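Side-chain contacts in fatty acid binding protein homolog (Echinococcus granulosus, PDB 1O8V), which binds long-chain fatty acids such as palmitate inside a beta-barrel and is implicated in the uptake, storage and transport of lipids by the parasite: residues 18-21 and 22-26; 118-122 and 123-127. One frame throughout, in Å; residues are numbered along the deposited sequence.

Contact 1 of 2, residues 18-21 and 22-26; sequences DKIM and ERLGV
D18 and E22 face each other one helical turn apart, both acidic, with D18 OD2 and E22 OE2 4.5 Å apart. A water settles the pair by giving a hydrogen to each carboxylate: it sits 2.6 Å from D18 OD2 and 2.8 Å from E22 OE2. That bridge probably eases the repulsion between two like charges. In E22, CG lies beside the backbone N (chi1 -71°), which turns the otherwise extended chain back toward D18, and CG then passes 3.1 Å from D18 O, the carbonyl that also accepts the E22 amide. On the apolar side, I20 and L24 lie side by side and point the same way, I20 CG2 meeting L24 CD1 at 3.7 Å. M21 and V26 meet at the base of the methionine, V26 CG2 lying 3.9 Å from M21 CB.

What sets V26 there is the end of the helix. G25 takes a positive phi (86°) and closes a Schellman motif: V26 N bonds M21 O at 3.0 Å, and G25 N bonds E22 O. M21 O receives a second, weak bond from L24 N, while the regular helical bonds R23 N to K19 O and L24 N to I20 O carry the turn before it.

R23 bends away from the turn, and its guanidinium finds D122 and E123 in salt bridges. M21 touches the bound palmitate and, with E22, also R31 of helix 28-36; D18 and M21 reach N35 there, and V26 O accepts a bond from R31. On the barrel side, I20 rests on strands 114-121 and 124-132, so helix 17-24 packs on both helix 28-36 and the barrel strands.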
loop_
_atom_site.group_PDB
_atom_site.type_symbol
_atom_site.label_atom_id
_atom_site.label_comp_id
_atom_site.label_asym_id
_atom_site.label_seq_id
_atom_site.Cartn_x
_atom_site.Cartn_y
_atom_site.Cartn_z
ATOM N N ASP A 18 -13.493 1.200 0.789
ATOM C CA ASP A 18 -14.464 0.939 1.849
ATOM C C ASP A 18 -14.753 -0.545 1.998
ATOM O O ASP A 18 -14.709 -1.079 3.100
ATOM C CB ASP A 18 -15.761 1.736 1.658
ATOM C CG ASP A 18 -16.396 1.565 0.277
ATOM O OD1 ASP A 18 -15.740 1.195 -0.727
ATOM O OD2 ASP A 18 -17.609 1.836 0.102
ATOM N N LYS A 19 -14.989 -1.209 0.885
ATOM C CA LYS A 19 -15.261 -2.635 0.905
ATOM C C LYS A 19 -14.080 -3.457 1.414
ATOM O O LYS A 19 -14.284 -4.424 2.119
ATOM C CB LYS A 19 -15.723 -3.108 -0.463
ATOM C CG LYS A 19 -16.953 -2.342 -0.900
ATOM C CD LYS A 19 -17.427 -2.750 -2.250
ATOM C CE LYS A 19 -18.848 -2.309 -2.484
ATOM N NZ LYS A 19 -19.402 -2.949 -3.709
ATOM N N ILE A 20 -12.848 -3.048 1.089
ATOM C CA ILE A 20 -11.648 -3.716 1.594
ATOM C C ILE A 20 -11.592 -3.585 3.117
ATOM O O ILE A 20 -11.390 -4.564 3.834
ATOM C CB ILE A 20 -10.369 -3.079 0.971
ATOM C CG1 ILE A 20 -10.236 -3.459 -0.506
ATOM C CG2 ILE A 20 -9.125 -3.491 1.732
ATOM C CD1 ILE A 20 -9.960 -4.921 -0.769
ATOM N N MET A 21 -11.748 -2.357 3.606
ATOM C CA MET A 21 -11.684 -2.137 5.049
ATOM C C MET A 21 -12.776 -2.917 5.794
ATOM O O MET A 21 -12.547 -3.421 6.882
ATOM C CB MET A 21 -11.805 -0.629 5.356
ATOM C CG MET A 21 -10.582 0.188 4.966
ATOM S SD MET A 21 -10.640 1.892 5.552
ATOM C CE MET A 21 -11.940 2.546 4.522
ATOM N N GLU A 22 -13.968 -2.962 5.215
ATOM C CA GLU A 22 -15.092 -3.678 5.810
ATOM C C GLU A 22 -14.742 -5.164 5.945
ATOM O O GLU A 22 -14.931 -5.768 6.990
ATOM C CB GLU A 22 -16.368 -3.457 4.967
ATOM C CG GLU A 22 -16.915 -2.029 5.105
ATOM C CD GLU A 22 -17.796 -1.501 3.977
ATOM O OE1 GLU A 22 -18.189 -2.272 3.093
ATOM O OE2 GLU A 22 -18.101 -0.274 4.016
ATOM N N ARG A 23 -14.164 -5.739 4.896
ATOM C CA ARG A 23 -13.806 -7.158 4.921
ATOM C C ARG A 23 -12.704 -7.479 5.918
ATOM O O ARG A 23 -12.667 -8.563 6.474
ATOM C CB ARG A 23 -13.395 -7.632 3.508
ATOM C CG ARG A 23 -13.222 -9.118 3.342
ATOM C CD ARG A 23 -14.471 -9.939 3.631
ATOM N NE ARG A 23 -15.525 -9.591 2.710
ATOM C CZ ARG A 23 -15.742 -10.197 1.550
ATOM N NH1 ARG A 23 -14.990 -11.225 1.175
ATOM N NH2 ARG A 23 -16.714 -9.758 0.753
ATOM N N LEU A 24 -11.801 -6.530 6.115
ATOM C CA LEU A 24 -10.656 -6.702 7.028
ATOM C C LEU A 24 -11.008 -6.450 8.496
ATOM O O LEU A 24 -10.170 -6.673 9.382
ATOM C CB LEU A 24 -9.521 -5.780 6.617
ATOM C CG LEU A 24 -8.805 -6.147 5.324
ATOM C CD1 LEU A 24 -7.846 -5.043 4.890
ATOM C CD2 LEU A 24 -8.111 -7.485 5.486
ATOM N N GLY A 25 -12.217 -5.982 8.767
ATOM C CA GLY A 25 -12.626 -5.763 10.146
ATOM C C GLY A 25 -12.247 -4.414 10.730
ATOM O O GLY A 25 -12.295 -4.234 11.971
ATOM N N VAL A 26 -11.911 -3.465 9.863
ATOM C CA VAL A 26 -11.576 -2.128 10.303
ATOM C C VAL A 26 -12.825 -1.506 10.943
ATOM O O VAL A 26 -13.936 -1.625 10.409
ATOM C CB VAL A 26 -11.085 -1.264 9.137
ATOM C CG1 VAL A 26 -10.700 0.112 9.630
ATOM C CG2 VAL A 26 -9.869 -1.940 8.444
HETATM O O HOH W 1 -19.305 1.363 2.048
#

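Contact 2 of 2, residues 118-122 and 123-127; sequences TVKVD and EVVCV
T118 keeps OG1 beside its backbone N (chi1 -61°), which leaves the methyl CG2 anti to that nitrogen; V125 likewise sets CG1 anti to its own N (chi1 -175°). These two torsions bring the methyls T118 CG2 and V125 CG1 to 4.2 Å, the side chains crossing at a slant. One residue along, V119 and C126 form a hydrogen-bonded antiparallel pair with two short bonds, V119 N to C126 O and C126 N to V119 O, both 2.8 Å. That pairing sets V119 CB 4.1 Å from C126 CB on the face the two residues share. V121 and V124 form the next such pair, less evenly bonded: V124 N reaches V121 O at 2.9 Å, whereas the return bond from V121 N to V124 O is longer, 3.2 Å.

D122 and E123 are the corners of a type II' beta turn, which closes the tight hairpin joining the last two strands of this fatty-acid-binding-protein barrel. A water ties the corner to the strand, giving one hydrogen to D122 O (2.7 Å) and the other to V124 O. V124 O thus takes the V121 amide and the water, with the CA of K120 close by as well. The two carboxylates of the turn are held in salt bridges, D122 by K102 and both by R23 of helix 17-24.

V119, V121, V124 and C126 share one face of the hairpin, where V119 touches the bound palmitate. The other face carries T118, K120, V125 and V127, and from it K120 bends away to a salt bridge with E107 on the adjoining strand 103-111.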
loop_
_atom_site.group_PDB
_atom_site.type_symbol
_atom_site.label_atom_id
_atom_site.label_comp_id
_atom_site.label_asym_id
_atom_site.label_seq_id
_atom_site.Cartn_x
_atom_site.Cartn_y
_atom_site.Cartn_z
ATOM N N THR A 118 -3.660 -1.800 -6.814
ATOM C CA THR A 118 -4.827 -2.683 -6.695
ATOM C C THR A 118 -4.721 -3.426 -5.374
ATOM O O THR A 118 -3.685 -3.995 -5.088
ATOM C CB THR A 118 -4.824 -3.678 -7.848
ATOM O OG1 THR A 118 -4.912 -2.968 -9.092
ATOM C CG2 THR A 118 -6.044 -4.606 -7.817
ATOM N N VAL A 119 -5.788 -3.404 -4.595
ATOM C CA VAL A 119 -5.833 -4.038 -3.287
ATOM C C VAL A 119 -6.951 -5.064 -3.327
ATOM O O VAL A 119 -8.103 -4.752 -3.687
ATOM C CB VAL A 119 -6.119 -3.004 -2.175
ATOM C CG1 VAL A 119 -6.089 -3.634 -0.803
ATOM C CG2 VAL A 119 -5.143 -1.854 -2.274
ATOM N N LYS A 120 -6.615 -6.290 -2.948
ATOM C CA LYS A 120 -7.543 -7.405 -2.992
ATOM C C LYS A 120 -7.587 -8.125 -1.657
ATOM O O LYS A 120 -6.537 -8.415 -1.083
ATOM C CB LYS A 120 -7.144 -8.383 -4.077
ATOM C CG LYS A 120 -7.308 -7.813 -5.473
ATOM C CD LYS A 120 -7.093 -8.876 -6.517
ATOM C CE LYS A 120 -5.661 -9.260 -6.628
ATOM N NZ LYS A 120 -5.028 -8.501 -7.719
ATOM N N VAL A 121 -8.786 -8.432 -1.192
ATOM C CA VAL A 121 -9.005 -9.287 -0.017
ATOM C C VAL A 121 -10.145 -10.200 -0.410
ATOM O O VAL A 121 -11.226 -9.706 -0.759
ATOM C CB VAL A 121 -9.391 -8.459 1.264
ATOM C CG1 VAL A 121 -9.654 -9.386 2.455
ATOM C CG2 VAL A 121 -8.309 -7.481 1.615
ATOM N N ASP A 122 -9.907 -11.501 -0.354
ATOM C CA ASP A 122 -10.867 -12.450 -0.957
ATOM C C ASP A 122 -11.204 -11.975 -2.382
ATOM O O ASP A 122 -10.297 -11.707 -3.144
ATOM C CB ASP A 122 -12.114 -12.558 -0.079
ATOM C CG ASP A 122 -11.808 -12.907 1.361
ATOM O OD1 ASP A 122 -10.863 -13.700 1.625
ATOM O OD2 ASP A 122 -12.484 -12.451 2.288
ATOM N N GLU A 123 -12.494 -11.862 -2.710
ATOM C CA GLU A 123 -12.955 -11.396 -4.017
ATOM C C GLU A 123 -13.094 -9.889 -4.169
ATOM O O GLU A 123 -13.423 -9.389 -5.258
ATOM C CB GLU A 123 -14.295 -12.060 -4.354
ATOM C CG GLU A 123 -15.526 -11.357 -3.825
ATOM C CD GLU A 123 -15.804 -11.524 -2.347
ATOM O OE1 GLU A 123 -15.058 -12.227 -1.645
ATOM O OE2 GLU A 123 -16.832 -10.959 -1.884
ATOM N N VAL A 124 -12.865 -9.147 -3.086
ATOM C CA VAL A 124 -13.020 -7.694 -3.068
ATOM C C VAL A 124 -11.871 -7.019 -3.751
ATOM O O VAL A 124 -10.715 -7.390 -3.521
ATOM C CB VAL A 124 -13.120 -7.168 -1.621
ATOM C CG1 VAL A 124 -13.329 -5.649 -1.613
ATOM C CG2 VAL A 124 -14.249 -7.866 -0.858
ATOM N N VAL A 125 -12.182 -6.066 -4.623
ATOM C CA VAL A 125 -11.191 -5.354 -5.395
ATOM C C VAL A 125 -11.289 -3.841 -5.190
ATOM O O VAL A 125 -12.366 -3.256 -5.273
ATOM C CB VAL A 125 -11.315 -5.640 -6.908
ATOM C CG1 VAL A 125 -10.203 -4.972 -7.658
ATOM C CG2 VAL A 125 -11.330 -7.125 -7.173
ATOM N N CYS A 126 -10.138 -3.227 -4.910
ATOM C CA CYS A 126 -10.034 -1.787 -4.771
ATOM C C CYS A 126 -8.916 -1.311 -5.695
ATOM O O CYS A 126 -7.907 -1.978 -5.859
ATOM C CB CYS A 126 -9.708 -1.451 -3.308
ATOM S SG CYS A 126 -8.837 0.108 -3.049
ATOM N N VAL A 127 -9.104 -0.151 -6.320
ATOM C CA VAL A 127 -8.037 0.467 -7.082
ATOM C C VAL A 127 -7.855 1.902 -6.609
ATOM O O VAL A 127 -8.832 2.654 -6.560
ATOM C CB VAL A 127 -8.313 0.472 -8.610
ATOM C CG1 VAL A 127 -7.098 0.996 -9.306
ATOM C CG2 VAL A 127 -8.665 -0.920 -9.108
HETATM O O HOH W 2 -10.143 -9.831 -5.036
#

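Overall arrangement
Contact 1 comes first along the chain, in helix 17-24 near the N-terminus; contact 2 lies far later, in the hairpin of strands 114-121 and 124-132. Their centres are nonetheless only 10 Å apart, on the same side of the chain's centre, and they touch directly. I20 CG1 packs 3.5 Å from C126 CB, and R23 NH2 forms a 2.9 Å salt bridge with E123 OE2, so an apolar seam and a charged clasp together fasten the helix to the barrel. Palmitate touches both, through M21 and V119, while R128, which binds it, follows contact 2 in strand 124-132. The pair therefore joins the helical lid to the barrel wall beside the ligand.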